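Local coordinates for putative ABC transporter (Thermobispora bispora, PDB 4PE6), which probably serves as the solute-binding component of an ABC transporter for sugar-like compounds and holds a trihydroxybutanoic acid in its cleft, at residues N126-W131 with S158-E163; I150-V155 with D208-C213; F235-R240 with A256-P261; P287-E292 with A309-T314. One frame throughout, in Å; residues are numbered along the deposited sequence.

Contact 1 (N126-W131 with S158-E163); sequences NSFVDW and SQPEAE. With LTH ((2R,3S)-2,3,4-trihydroxybutanoic acid), chain C.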
loop_
_atom_site.group_PDB
_atom_site.type_symbol
_atom_site.label_atom_id
_atom_site.label_comp_id
_atom_site.label_asym_id
_atom_site.label_seq_id
_atom_site.Cartn_x
_atom_site.Cartn_y
_atom_site.Cartn_z
ATOM N N ASN A 126 7.633 0.820 -2.657
ATOM C CA ASN A 126 7.144 1.526 -3.816
ATOM C C ASN A 126 7.475 2.994 -3.607
ATOM O O ASN A 126 7.783 3.425 -2.480
ATOM C CB ASN A 126 5.605 1.408 -3.952
ATOM C CG ASN A 126 5.107 0.076 -4.539
ATOM O OD1 ASN A 126 3.888 -0.086 -4.711
ATOM N ND2 ASN A 126 5.992 -0.882 -4.785
ATOM N N SER A 127 7.344 3.786 -4.661
ATOM C CA SER A 127 7.469 5.259 -4.506
ATOM C C SER A 127 6.202 5.862 -3.894
ATOM O O SER A 127 5.235 6.173 -4.587
ATOM C CB SER A 127 7.766 5.962 -5.815
ATOM O OG SER A 127 7.772 7.364 -5.605
ATOM N N PHE A 128 6.246 6.071 -2.590
ATOM C CA PHE A 128 5.145 6.713 -1.888
ATOM C C PHE A 128 4.997 8.157 -2.326
ATOM O O PHE A 128 3.881 8.660 -2.419
ATOM C CB PHE A 128 5.319 6.551 -0.392
ATOM C CG PHE A 128 5.556 5.133 0.004
ATOM C CD1 PHE A 128 4.611 4.154 -0.317
ATOM C CD2 PHE A 128 6.724 4.747 0.615
ATOM C CE1 PHE A 128 4.834 2.825 0.005
ATOM C CE2 PHE A 128 6.940 3.428 0.948
ATOM C CZ PHE A 128 6.004 2.465 0.633
ATOM N N VAL A 129 6.117 8.791 -2.671
ATOM C CA VAL A 129 6.064 10.132 -3.204
ATOM C C VAL A 129 5.267 10.187 -4.508
ATOM O O VAL A 129 4.427 11.059 -4.674
ATOM C CB VAL A 129 7.462 10.720 -3.418
ATOM C CG1 VAL A 129 7.366 12.037 -4.166
ATOM C CG2 VAL A 129 8.141 10.936 -2.062
ATOM N N ASP A 130 5.530 9.270 -5.429
ATOM C CA ASP A 130 4.789 9.259 -6.688
ATOM C C ASP A 130 3.287 9.066 -6.458
ATOM O O ASP A 130 2.472 9.754 -7.066
ATOM C CB ASP A 130 5.312 8.172 -7.617
ATOM C CG ASP A 130 6.636 8.543 -8.273
ATOM O OD1 ASP A 130 7.112 9.682 -8.076
ATOM O OD2 ASP A 130 7.201 7.676 -8.955
ATOM N N TRP A 131 2.943 8.120 -5.578
ATOM C CA TRP A 131 1.544 7.865 -5.230
ATOM C C TRP A 131 0.903 9.132 -4.725
ATOM O O TRP A 131 -0.072 9.604 -5.290
ATOM C CB TRP A 131 1.463 6.746 -4.195
ATOM C CG TRP A 131 0.089 6.450 -3.620
ATOM C CD1 TRP A 131 -1.099 7.049 -3.924
ATOM C CD2 TRP A 131 -0.191 5.495 -2.606
ATOM N NE1 TRP A 131 -2.126 6.499 -3.155
ATOM C CE2 TRP A 131 -1.587 5.547 -2.342
ATOM C CE3 TRP A 131 0.599 4.602 -1.883
ATOM C CZ2 TRP A 131 -2.205 4.737 -1.387
ATOM C CZ3 TRP A 131 -0.029 3.780 -0.933
ATOM C CH2 TRP A 131 -1.427 3.851 -0.714
ATOM N N SER A 158 2.686 4.763 10.392
ATOM C CA SER A 158 3.624 4.116 9.463
ATOM C C SER A 158 4.550 5.121 8.727
ATOM O O SER A 158 4.245 6.306 8.592
ATOM C CB SER A 158 2.884 3.232 8.448
ATOM O OG SER A 158 2.199 4.014 7.487
ATOM N N GLN A 159 5.687 4.628 8.262
ATOM C CA GLN A 159 6.631 5.481 7.508
ATOM C C GLN A 159 6.060 5.984 6.166
ATOM O O GLN A 159 6.161 7.178 5.855
ATOM C CB GLN A 159 7.972 4.763 7.329
ATOM C CG GLN A 159 8.990 5.493 6.449
ATOM C CD GLN A 159 8.857 5.171 4.979
ATOM O OE1 GLN A 159 8.335 4.116 4.586
ATOM N NE2 GLN A 159 9.305 6.086 4.149
ATOM N N PRO A 160 5.457 5.101 5.363
ATOM C CA PRO A 160 4.897 5.625 4.131
ATOM C C PRO A 160 3.848 6.701 4.339
ATOM O O PRO A 160 3.831 7.678 3.601
ATOM C CB PRO A 160 4.276 4.385 3.452
ATOM C CG PRO A 160 5.026 3.235 4.021
ATOM C CD PRO A 160 5.340 3.637 5.439
ATOM N N GLU A 161 2.970 6.536 5.324
ATOM C CA GLU A 161 1.947 7.544 5.564
ATOM C C GLU A 161 2.575 8.882 5.914
ATOM O O GLU A 161 2.149 9.933 5.424
ATOM C CB GLU A 161 0.989 7.137 6.674
ATOM C CG GLU A 161 -0.237 8.045 6.747
ATOM C CD GLU A 161 0.010 9.391 7.406
ATOM O OE1 GLU A 161 0.861 9.461 8.332
ATOM O OE2 GLU A 161 -0.692 10.362 7.014
ATOM N N ALA A 162 3.602 8.855 6.747
ATOM C CA ALA A 162 4.196 10.098 7.159
ATOM C C ALA A 162 4.808 10.808 5.942
ATOM O O ALA A 162 4.666 12.021 5.792
ATOM C CB ALA A 162 5.224 9.875 8.265
ATOM N N GLU A 163 5.447 10.035 5.063
ATOM C CA GLU A 163 6.079 10.578 3.863
ATOM C C GLU A 163 5.051 11.179 2.915
ATOM O O GLU A 163 5.251 12.286 2.361
ATOM C CB GLU A 163 6.892 9.505 3.122
ATOM C CG GLU A 163 7.638 10.082 1.925
ATOM C CD GLU A 163 8.714 9.189 1.342
ATOM O OE1 GLU A 163 8.470 7.996 1.103
ATOM O OE2 GLU A 163 9.815 9.719 1.092
HETATM O O1 LTH C . -2.745 1.035 2.043
HETATM C C1 LTH C . -1.896 0.487 2.839
HETATM O O LTH C . -2.169 -0.148 3.880
HETATM C C2 LTH C . -0.399 0.524 2.446
HETATM O O2 LTH C . 0.424 -0.087 3.473
HETATM C C3 LTH C . 0.099 1.940 2.248
HETATM O O3 LTH C . -0.086 2.691 3.446
HETATM C C4 LTH C . 1.606 1.897 1.926
HETATM O O4 LTH C . 1.725 1.221 0.648
HETATM O O HOH W 1 8.696 7.343 -1.738
#
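Phe-128 carries CG anti to its carbonyl carbon (chi1 -51°), and this turns the ring toward Pro-160. Glu-163 has CG anti to the backbone N and runs on extended, which brings its carboxylate to the same ring from another side. Pro-160 CB sits almost exactly over the ring centre of Phe-128, 3.5 Å from the centroid, in a CH-pi contact. Pro-160 CG leans toward the rim and lies 3.6 Å from Phe-128 CZ. The opposite face of the ring is covered by the carbonyl oxygen of Asn-126. The ring is thus sandwiched between a proline and a backbone carbonyl, which limits its tilt. Glu-163 OE1 lies at the ring edge, in its plane, 3.7 Å from Phe-128 CD2.

The contact joins the first turns of helices 128-142 and 159-173 in the periplasmic binding protein fold, beside the ligand. Ser-127 caps the first helix: its OG accepts from Asp-130 N at 2.9 Å. Ser-158 OG caps the second, accepting a weak bond from Glu-161 N. A water links the two helix starts, accepting from Val-129 N and donating to Glu-163 OE1 at 2.9 Å. Val-129 CG2 packs on the other carboxylate oxygen. The ligand's O4 is 3.6 Å from Phe-128 CE1. LTH O4 also lies at the edge of the Trp-131 ring, in its plane, 3.5 Å from Trp-131 CZ3.

Contact 2 (I150-V155 with D208-C213); sequences IVVRGV and DAVIGC
Two neighbouring parallel strands of the central sheet meet here, in the alpha/beta fold of a periplasmic binding protein. Strand 150-153 and strand 209-211 run 25° apart, with their axes 4.8 Å from each other at closest approach. Three backbone hydrogen bonds join them. Ile-150 uses both its backbone groups: its N donates to Ala-209 O at 3.0 Å, and its O accepts from Ile-211 N at 2.9 Å. Val-152 N then donates to Ile-211 O in a nearly straight bond (170°). Beyond it the strands part. Val-152 O is 3.8 Å from Cys-213 N, and a water fills in by donating to both Val-152 O (2.8 Å) and Ile-211 O.

The side chains of Ile-150 and Val-210 lie side by side on one face of the sheet. Val-210 holds CG1 anti to its backbone N (chi1 -176°), which sets this methyl 3.5 Å from Val-152 CG2. Val-151 and Ile-211 point to the other face. At the C-terminal end Cys-213 CB rests 3.8 Å from Gly-154 CA. Cys-213 SG, 4.0 Å from Gly-154 CA, forms a disulfide with Cys-188.

Ile-150 and Val-152 pack on helix 190-200, whereas Ile-211 packs on helix 128-142. Strand 178-185 continues the sheet beyond strand 147-153, bonded through the backbone of Val-151 and Arg-153.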
loop_
_atom_site.group_PDB
_atom_site.type_symbol
_atom_site.label_atom_id
_atom_site.label_comp_id
_atom_site.label_asym_id
_atom_site.label_seq_id
_atom_site.Cartn_x
_atom_site.Cartn_y
_atom_site.Cartn_z
ATOM N N ILE A 150 -10.841 18.172 1.607
ATOM C CA ILE A 150 -10.607 17.414 2.825
ATOM C C ILE A 150 -9.407 16.497 2.577
ATOM O O ILE A 150 -9.317 15.868 1.529
ATOM C CB ILE A 150 -11.840 16.585 3.222
ATOM C CG1 ILE A 150 -12.974 17.510 3.652
ATOM C CG2 ILE A 150 -11.501 15.573 4.314
ATOM C CD1 ILE A 150 -14.261 16.792 3.999
ATOM N N VAL A 151 -8.484 16.452 3.530
ATOM C CA VAL A 151 -7.390 15.492 3.492
ATOM C C VAL A 151 -7.732 14.347 4.434
ATOM O O VAL A 151 -7.983 14.566 5.623
ATOM C CB VAL A 151 -6.051 16.131 3.931
ATOM C CG1 VAL A 151 -4.897 15.124 3.862
ATOM C CG2 VAL A 151 -5.739 17.348 3.075
ATOM N N VAL A 152 -7.682 13.128 3.905
ATOM C CA VAL A 152 -7.877 11.926 4.684
ATOM C C VAL A 152 -6.569 11.173 4.710
ATOM O O VAL A 152 -6.122 10.656 3.692
ATOM C CB VAL A 152 -8.955 11.009 4.077
ATOM C CG1 VAL A 152 -9.116 9.781 4.945
ATOM C CG2 VAL A 152 -10.285 11.742 3.877
ATOM N N ARG A 153 -5.935 11.136 5.870
ATOM C CA ARG A 153 -4.665 10.465 6.023
ATOM C C ARG A 153 -4.793 8.945 5.995
ATOM O O ARG A 153 -5.856 8.357 6.300
ATOM C CB ARG A 153 -3.986 10.913 7.307
ATOM C CG ARG A 153 -3.673 12.398 7.300
ATOM C CD ARG A 153 -2.944 12.871 8.554
ATOM N NE ARG A 153 -1.638 12.251 8.688
ATOM C CZ ARG A 153 -0.703 12.646 9.563
ATOM N NH1 ARG A 153 -0.940 13.634 10.396
ATOM N NH2 ARG A 153 0.462 12.034 9.624
ATOM N N GLY A 154 -3.681 8.315 5.643
ATOM C CA GLY A 154 -3.618 6.861 5.517
ATOM C C GLY A 154 -3.304 6.128 6.805
ATOM O O GLY A 154 -3.924 6.391 7.849
ATOM N N VAL A 155 -2.369 5.185 6.726
ATOM C CA VAL A 155 -1.994 4.356 7.864
ATOM C C VAL A 155 -1.080 5.158 8.789
ATOM O O VAL A 155 0.139 4.959 8.812
ATOM C CB VAL A 155 -1.383 3.013 7.419
ATOM C CG1 VAL A 155 -1.096 2.101 8.591
ATOM C CG2 VAL A 155 -2.375 2.294 6.481
ATOM N N ASP A 208 -14.966 20.347 -2.673
ATOM C CA ASP A 208 -14.731 20.055 -4.091
ATOM C C ASP A 208 -13.921 18.775 -4.323
ATOM O O ASP A 208 -14.069 18.094 -5.353
ATOM C CB ASP A 208 -14.060 21.261 -4.725
ATOM C CG ASP A 208 -14.895 22.519 -4.553
ATOM O OD1 ASP A 208 -15.968 22.556 -5.166
ATOM O OD2 ASP A 208 -14.522 23.434 -3.777
ATOM N N ALA A 209 -13.072 18.437 -3.374
ATOM C CA ALA A 209 -12.273 17.232 -3.492
ATOM C C ALA A 209 -11.904 16.656 -2.139
ATOM O O ALA A 209 -11.751 17.392 -1.166
ATOM C CB ALA A 209 -11.011 17.519 -4.292
ATOM N N VAL A 210 -11.700 15.345 -2.116
ATOM C CA VAL A 210 -11.168 14.676 -0.950
ATOM C C VAL A 210 -9.942 13.874 -1.337
ATOM O O VAL A 210 -10.036 12.886 -2.072
ATOM C CB VAL A 210 -12.215 13.778 -0.288
ATOM C CG1 VAL A 210 -11.642 13.167 0.977
ATOM C CG2 VAL A 210 -13.474 14.587 -0.007
ATOM N N ILE A 211 -8.787 14.336 -0.854
ATOM C CA ILE A 211 -7.503 13.736 -1.165
ATOM C C ILE A 211 -7.202 12.728 -0.069
ATOM O O ILE A 211 -6.891 13.096 1.081
ATOM C CB ILE A 211 -6.389 14.794 -1.258
ATOM C CG1 ILE A 211 -6.703 15.795 -2.374
ATOM C CG2 ILE A 211 -5.054 14.131 -1.536
ATOM C CD1 ILE A 211 -5.704 16.929 -2.507
ATOM N N GLY A 212 -7.305 11.460 -0.426
ATOM C CA GLY A 212 -7.170 10.400 0.536
ATOM C C GLY A 212 -6.197 9.330 0.142
ATOM O O GLY A 212 -5.362 9.517 -0.758
ATOM N N CYS A 213 -6.331 8.194 0.824
ATOM C CA CYS A 213 -5.489 7.026 0.636
ATOM C C CYS A 213 -6.392 5.854 0.253
ATOM O O CYS A 213 -6.895 5.152 1.129
ATOM C CB CYS A 213 -4.753 6.697 1.933
ATOM S SG CYS A 213 -3.677 5.259 1.821
HETATM O O HOH W 2 -4.207 11.807 1.988
#

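Contact 3 (F235-R240 with A256-P261); sequences FETNGR and AVMSDP. With LTH ((2R,3S)-2,3,4-trihydroxybutanoic acid), chain C.
Met-258, present as selenomethionine, lies across Thr-237, and its side chain can be followed outward. CB is 3.8 Å from Thr-237 OG1. CG lies between the two branches of the threonine, almost equally far from OG1 and CG2. SE comes 3.6 Å from Thr-237 OG1. The chain then bends at chi3 (79°), and CE ends 3.6 Å from O1 of the ligand. Thr-237 OG1 also donates to a water at 2.7 Å, and this water donates to Ser-259 O. Thr-237 CG2 packs on the backbone of Ala-256 and Val-257. An alanine in place of Thr-237 would lack both branches, and is likely to leave Met-258 freer to shift and the water without its donor.

Farther back, a second water accepts from Val-257 N and lies 2.8 Å from Phe-235 O. Phe-235 CB and Ala-256 CB touch at 4.2 Å. Ser-259 OG donates to the ligand's O4 at 2.6 Å. The two segments belong to the beta-alpha-beta unit made of strand 232-235, helix 239-247 and strand 255-258. The loop that follows its second strand lines the ligand pocket, an arrangement typical of periplasmic binding proteins.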
loop_
_atom_site.group_PDB
_atom_site.type_symbol
_atom_site.label_atom_id
_atom_site.label_comp_id
_atom_site.label_asym_id
_atom_site.label_seq_id
_atom_site.Cartn_x
_atom_site.Cartn_y
_atom_site.Cartn_z
ATOM N N PHE A 235 -9.993 6.888 -5.275
ATOM C CA PHE A 235 -10.583 5.587 -5.091
ATOM C C PHE A 235 -9.590 4.520 -4.695
ATOM O O PHE A 235 -8.424 4.554 -5.081
ATOM C CB PHE A 235 -11.248 5.124 -6.392
ATOM C CG PHE A 235 -12.543 5.802 -6.668
ATOM C CD1 PHE A 235 -13.626 5.608 -5.820
ATOM C CD2 PHE A 235 -12.700 6.604 -7.781
ATOM C CE1 PHE A 235 -14.834 6.224 -6.068
ATOM C CE2 PHE A 235 -13.921 7.220 -8.033
ATOM C CZ PHE A 235 -14.980 7.025 -7.175
ATOM N N GLU A 236 -10.123 3.544 -3.974
ATOM C CA GLU A 236 -9.565 2.185 -3.903
ATOM C C GLU A 236 -9.270 1.678 -5.305
ATOM O O GLU A 236 -10.031 1.955 -6.238
ATOM C CB GLU A 236 -10.585 1.220 -3.285
ATOM C CG GLU A 236 -10.936 1.476 -1.831
ATOM C CD GLU A 236 -12.039 2.492 -1.608
ATOM O OE1 GLU A 236 -12.447 3.183 -2.559
ATOM O OE2 GLU A 236 -12.487 2.613 -0.452
ATOM N N THR A 237 -8.213 0.891 -5.444
ATOM C CA THR A 237 -7.896 0.215 -6.698
ATOM C C THR A 237 -8.498 -1.183 -6.663
ATOM O O THR A 237 -7.885 -2.140 -7.120
ATOM C CB THR A 237 -6.374 0.129 -6.902
ATOM O OG1 THR A 237 -5.766 -0.342 -5.695
ATOM C CG2 THR A 237 -5.809 1.502 -7.281
ATOM N N ASN A 238 -9.704 -1.310 -6.096
ATOM C CA ASN A 238 -10.338 -2.608 -5.998
ATOM C C ASN A 238 -11.510 -2.710 -6.979
ATOM O O ASN A 238 -11.868 -1.728 -7.630
ATOM C CB ASN A 238 -10.730 -2.957 -4.541
ATOM C CG ASN A 238 -11.875 -2.128 -3.982
ATOM O OD1 ASN A 238 -12.494 -1.310 -4.660
ATOM N ND2 ASN A 238 -12.167 -2.351 -2.709
ATOM N N GLY A 239 -12.070 -3.904 -7.101
ATOM C CA GLY A 239 -13.177 -4.139 -8.035
ATOM C C GLY A 239 -14.396 -3.271 -7.779
ATOM O O GLY A 239 -15.023 -2.786 -8.713
ATOM N N ARG A 240 -14.740 -3.082 -6.512
ATOM C CA ARG A 240 -15.948 -2.344 -6.146
ATOM C C ARG A 240 -15.846 -0.851 -6.500
ATOM O O ARG A 240 -16.811 -0.252 -6.998
ATOM C CB ARG A 240 -16.220 -2.502 -4.647
ATOM C CG ARG A 240 -17.423 -1.707 -4.136
ATOM C CD ARG A 240 -17.624 -1.910 -2.645
ATOM N NE ARG A 240 -17.882 -3.319 -2.337
ATOM C CZ ARG A 240 -17.013 -4.169 -1.801
ATOM N NH1 ARG A 240 -15.769 -3.789 -1.466
ATOM N NH2 ARG A 240 -17.391 -5.422 -1.594
ATOM N N ALA A 256 -7.638 6.824 -9.352
ATOM C CA ALA A 256 -7.432 5.533 -8.707
ATOM C C ALA A 256 -5.975 5.141 -8.800
ATOM O O ALA A 256 -5.500 4.683 -9.859
ATOM C CB ALA A 256 -8.300 4.465 -9.362
ATOM N N VAL A 257 -5.262 5.329 -7.698
ATOM C CA VAL A 257 -3.831 4.998 -7.611
ATOM C C VAL A 257 -3.490 4.517 -6.189
ATOM O O VAL A 257 -3.981 5.061 -5.202
ATOM C CB VAL A 257 -2.952 6.208 -8.030
ATOM C CG1 VAL A 257 -3.300 7.454 -7.215
ATOM C CG2 VAL A 257 -1.471 5.872 -7.914
HETATM N N MSE A 258 -2.690 3.462 -6.080
HETATM C CA MSE A 258 -2.199 2.972 -4.791
HETATM C C MSE A 258 -0.900 2.264 -5.041
HETATM O O MSE A 258 -0.538 1.960 -6.188
HETATM C CB MSE A 258 -3.151 1.954 -4.117
HETATM C CG MSE A 258 -4.514 2.529 -3.819
HETATM SE SE MSE A 258 -5.557 1.397 -2.588
HETATM C CE MSE A 258 -4.689 1.949 -0.889
ATOM N N SER A 259 -0.172 2.019 -3.966
ATOM C CA SER A 259 0.918 1.059 -3.956
ATOM C C SER A 259 0.435 -0.339 -4.331
ATOM O O SER A 259 -0.791 -0.616 -4.352
ATOM C CB SER A 259 1.572 1.031 -2.576
ATOM O OG SER A 259 0.611 0.673 -1.582
ATOM N N ASP A 260 1.407 -1.212 -4.567
ATOM C CA ASP A 260 1.192 -2.597 -4.993
ATOM C C ASP A 260 1.126 -3.532 -3.807
ATOM O O ASP A 260 2.123 -3.712 -3.110
ATOM C CB ASP A 260 2.353 -3.013 -5.910
ATOM C CG ASP A 260 2.281 -4.460 -6.378
ATOM O OD1 ASP A 260 1.188 -5.077 -6.430
ATOM O OD2 ASP A 260 3.352 -4.985 -6.728
ATOM N N PRO A 261 -0.056 -4.137 -3.552
ATOM C CA PRO A 261 -0.146 -5.104 -2.462
ATOM C C PRO A 261 0.800 -6.285 -2.634
ATOM O O PRO A 261 1.231 -6.862 -1.641
ATOM C CB PRO A 261 -1.610 -5.584 -2.511
ATOM C CG PRO A 261 -2.340 -4.518 -3.236
ATOM C CD PRO A 261 -1.352 -3.936 -4.215
HETATM O O1 LTH C . -2.745 1.035 2.043
HETATM C C1 LTH C . -1.896 0.487 2.839
HETATM O O LTH C . -2.169 -0.148 3.880
HETATM C C2 LTH C . -0.399 0.524 2.446
HETATM O O2 LTH C . 0.424 -0.087 3.473
HETATM C C3 LTH C . 0.099 1.940 2.248
HETATM O O3 LTH C . -0.086 2.691 3.446
HETATM C C4 LTH C . 1.606 1.897 1.926
HETATM O O4 LTH C . 1.725 1.221 0.648
HETATM O O HOH W 3 -6.376 6.485 -4.950
HETATM O O HOH W 4 -3.246 -1.226 -5.850
#

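Contact 4 (P287-E292 with A309-T314); sequences PIVLIE and AAWPWT
Trp-311 turns its indole edge to the backbone of Pro-287 and Ile-288 and one face to Val-289. Strand 283-290, antiparallel to strand 255-258 in the central sheet of this periplasmic binding protein fold, here meets the loop between helices 293-302 and 315-327. The side chains of Val-289 and Trp-311 run alongside each other but point opposite ways. Val-289 CG2 lies over the five-membered ring of Trp-311, 4.0 Å from its centroid, in a CH-pi contact. The other methyl, CG1, is anti to the backbone N (chi1 -174°) and reaches Ala-309 CB at 3.7 Å. Trp-311 NE1 donates to Ile-288 O at 2.9 Å, with the oxygen near the ring plane but the nitrogen well above the carbonyl plane. A leucine in place of Trp-311 would probably leave the Ile-288 carbonyl without this donor and take the flat surface from under Val-289.

Pro-287 sits between two tryptophans, at a slant to Trp-311: Pro-287 CG is 4.0 Å from Trp-311 CD1. At the edge of the other ring, Pro-287 CD is 3.8 Å from Trp-313 CZ2. Trp-313 NE1 is hydrogen-bonded to Asp-260 OD2. A weak second bond runs from Trp-311 NE1 to Pro-287 O at 3.3 Å.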
loop_
_atom_site.group_PDB
_atom_site.type_symbol
_atom_site.label_atom_id
_atom_site.label_comp_id
_atom_site.label_asym_id
_atom_site.label_seq_id
_atom_site.Cartn_x
_atom_site.Cartn_y
_atom_site.Cartn_z
ATOM N N PRO A 287 7.237 -0.858 -8.581
ATOM C CA PRO A 287 6.240 0.068 -9.104
ATOM C C PRO A 287 4.904 0.059 -8.389
ATOM O O PRO A 287 4.373 -1.002 -8.040
ATOM C CB PRO A 287 6.037 -0.406 -10.551
ATOM C CG PRO A 287 6.332 -1.875 -10.490
ATOM C CD PRO A 287 7.471 -1.982 -9.514
ATOM N N ILE A 288 4.340 1.255 -8.250
ATOM C CA ILE A 288 2.968 1.419 -7.766
ATOM C C ILE A 288 1.961 0.952 -8.843
ATOM O O ILE A 288 2.359 0.522 -9.931
ATOM C CB ILE A 288 2.689 2.890 -7.406
ATOM C CG1 ILE A 288 2.884 3.793 -8.638
ATOM C CG2 ILE A 288 3.564 3.351 -6.235
ATOM C CD1 ILE A 288 2.383 5.215 -8.438
ATOM N N VAL A 289 0.666 1.034 -8.517
ATOM C CA VAL A 289 -0.431 0.671 -9.424
ATOM C C VAL A 289 -1.270 1.919 -9.695
ATOM O O VAL A 289 -2.152 2.292 -8.907
ATOM C CB VAL A 289 -1.342 -0.450 -8.854
ATOM C CG1 VAL A 289 -2.358 -0.882 -9.898
ATOM C CG2 VAL A 289 -0.510 -1.645 -8.393
ATOM N N LEU A 290 -0.963 2.585 -10.801
ATOM C CA LEU A 290 -1.731 3.743 -11.251
ATOM C C LEU A 290 -2.757 3.258 -12.284
ATOM O O LEU A 290 -2.383 2.690 -13.297
ATOM C CB LEU A 290 -0.784 4.779 -11.857
ATOM C CG LEU A 290 -1.393 5.978 -12.588
ATOM C CD1 LEU A 290 -2.079 6.921 -11.616
ATOM C CD2 LEU A 290 -0.304 6.692 -13.400
ATOM N N ILE A 291 -4.035 3.475 -12.011
ATOM C CA ILE A 291 -5.103 3.081 -12.924
ATOM C C ILE A 291 -5.664 4.332 -13.585
ATOM O O ILE A 291 -6.548 4.981 -13.056
ATOM C CB ILE A 291 -6.203 2.285 -12.201
ATOM C CG1 ILE A 291 -5.574 1.065 -11.533
ATOM C CG2 ILE A 291 -7.273 1.825 -13.186
ATOM C CD1 ILE A 291 -6.525 0.275 -10.669
ATOM N N GLU A 292 -5.106 4.673 -14.740
ATOM C CA GLU A 292 -5.656 5.734 -15.574
ATOM C C GLU A 292 -6.906 5.233 -16.289
ATOM O O GLU A 292 -7.169 4.029 -16.325
ATOM C CB GLU A 292 -4.603 6.229 -16.557
ATOM C CG GLU A 292 -3.468 6.929 -15.832
ATOM C CD GLU A 292 -2.468 7.535 -16.776
ATOM O OE1 GLU A 292 -1.805 6.776 -17.510
ATOM O OE2 GLU A 292 -2.349 8.775 -16.772
ATOM N N ALA A 309 -6.023 -4.204 -7.027
ATOM C CA ALA A 309 -5.106 -4.398 -8.138
ATOM C C ALA A 309 -3.702 -4.610 -7.586
ATOM O O ALA A 309 -3.263 -3.899 -6.651
ATOM C CB ALA A 309 -5.137 -3.199 -9.079
ATOM N N ALA A 310 -3.016 -5.586 -8.165
ATOM C CA ALA A 310 -1.717 -6.064 -7.695
ATOM C C ALA A 310 -0.906 -6.575 -8.876
ATOM O O ALA A 310 -1.475 -7.154 -9.786
ATOM C CB ALA A 310 -1.924 -7.170 -6.669
ATOM N N TRP A 311 0.412 -6.346 -8.897
ATOM C CA TRP A 311 1.204 -6.844 -10.014
ATOM C C TRP A 311 1.507 -8.340 -9.795
ATOM O O TRP A 311 1.816 -8.759 -8.672
ATOM C CB TRP A 311 2.490 -6.037 -10.196
ATOM C CG TRP A 311 2.293 -4.587 -10.498
ATOM C CD1 TRP A 311 2.803 -3.532 -9.793
ATOM C CD2 TRP A 311 1.562 -4.021 -11.585
ATOM N NE1 TRP A 311 2.447 -2.338 -10.388
ATOM C CE2 TRP A 311 1.672 -2.612 -11.480
ATOM C CE3 TRP A 311 0.821 -4.564 -12.647
ATOM C CZ2 TRP A 311 1.056 -1.745 -12.380
ATOM C CZ3 TRP A 311 0.225 -3.698 -13.543
ATOM C CH2 TRP A 311 0.347 -2.302 -13.404
ATOM N N PRO A 312 1.372 -9.161 -10.846
ATOM C CA PRO A 312 1.613 -10.594 -10.673
ATOM C C PRO A 312 3.101 -10.949 -10.764
ATOM O O PRO A 312 3.590 -11.372 -11.822
ATOM C CB PRO A 312 0.803 -11.219 -11.825
ATOM C CG PRO A 312 0.866 -10.184 -12.904
ATOM C CD PRO A 312 0.889 -8.844 -12.207
ATOM N N TRP A 313 3.821 -10.779 -9.664
ATOM C CA TRP A 313 5.248 -11.088 -9.657
ATOM C C TRP A 313 5.495 -12.586 -9.692
ATOM O O TRP A 313 4.986 -13.332 -8.860
ATOM C CB TRP A 313 5.943 -10.467 -8.434
ATOM C CG TRP A 313 5.770 -9.020 -8.386
ATOM C CD1 TRP A 313 4.947 -8.334 -7.553
ATOM C CD2 TRP A 313 6.409 -8.048 -9.218
ATOM N NE1 TRP A 313 5.021 -6.996 -7.816
ATOM C CE2 TRP A 313 5.913 -6.791 -8.838
ATOM C CE3 TRP A 313 7.351 -8.121 -10.255
ATOM C CZ2 TRP A 313 6.326 -5.607 -9.439
ATOM C CZ3 TRP A 313 7.760 -6.939 -10.870
ATOM C CH2 TRP A 313 7.253 -5.696 -10.453
ATOM N N THR A 314 6.225 -13.018 -10.706
ATOM C CA THR A 314 6.821 -14.332 -10.734
ATOM C C THR A 314 8.252 -14.131 -10.262
ATOM O O THR A 314 8.757 -13.011 -10.204
ATOM C CB THR A 314 6.827 -14.925 -12.149
ATOM O OG1 THR A 314 7.515 -14.036 -13.045
ATOM C CG2 THR A 314 5.390 -15.155 -12.651
#

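In the fold
Contacts 1 and 3 both touch the ligand, and their centres are about 15 Å apart. Trp-131 of contact 1 lies against Ser-259 of contact 3, with Trp-131 CZ3 3.2 Å from Ser-259 OG. Asp-113, Asn-30 and Arg-33 also hydrogen-bond to the ligand. Contact 2 meets contact 1 through a salt bridge, Glu-161 OE2 to Arg-153 NE at 2.7 Å, and through Trp-131 CZ2 on Cys-213 SG. Contacts 3 and 4 are the closest pair, with centres about 9 Å apart. Strands 255-258 and 283-290 are neighbours in the sheet, and Met-258 O is 2.8 Å from Val-289 N, a probable hydrogen bond. Contacts 2 and 4 reach the same sheet but do not touch.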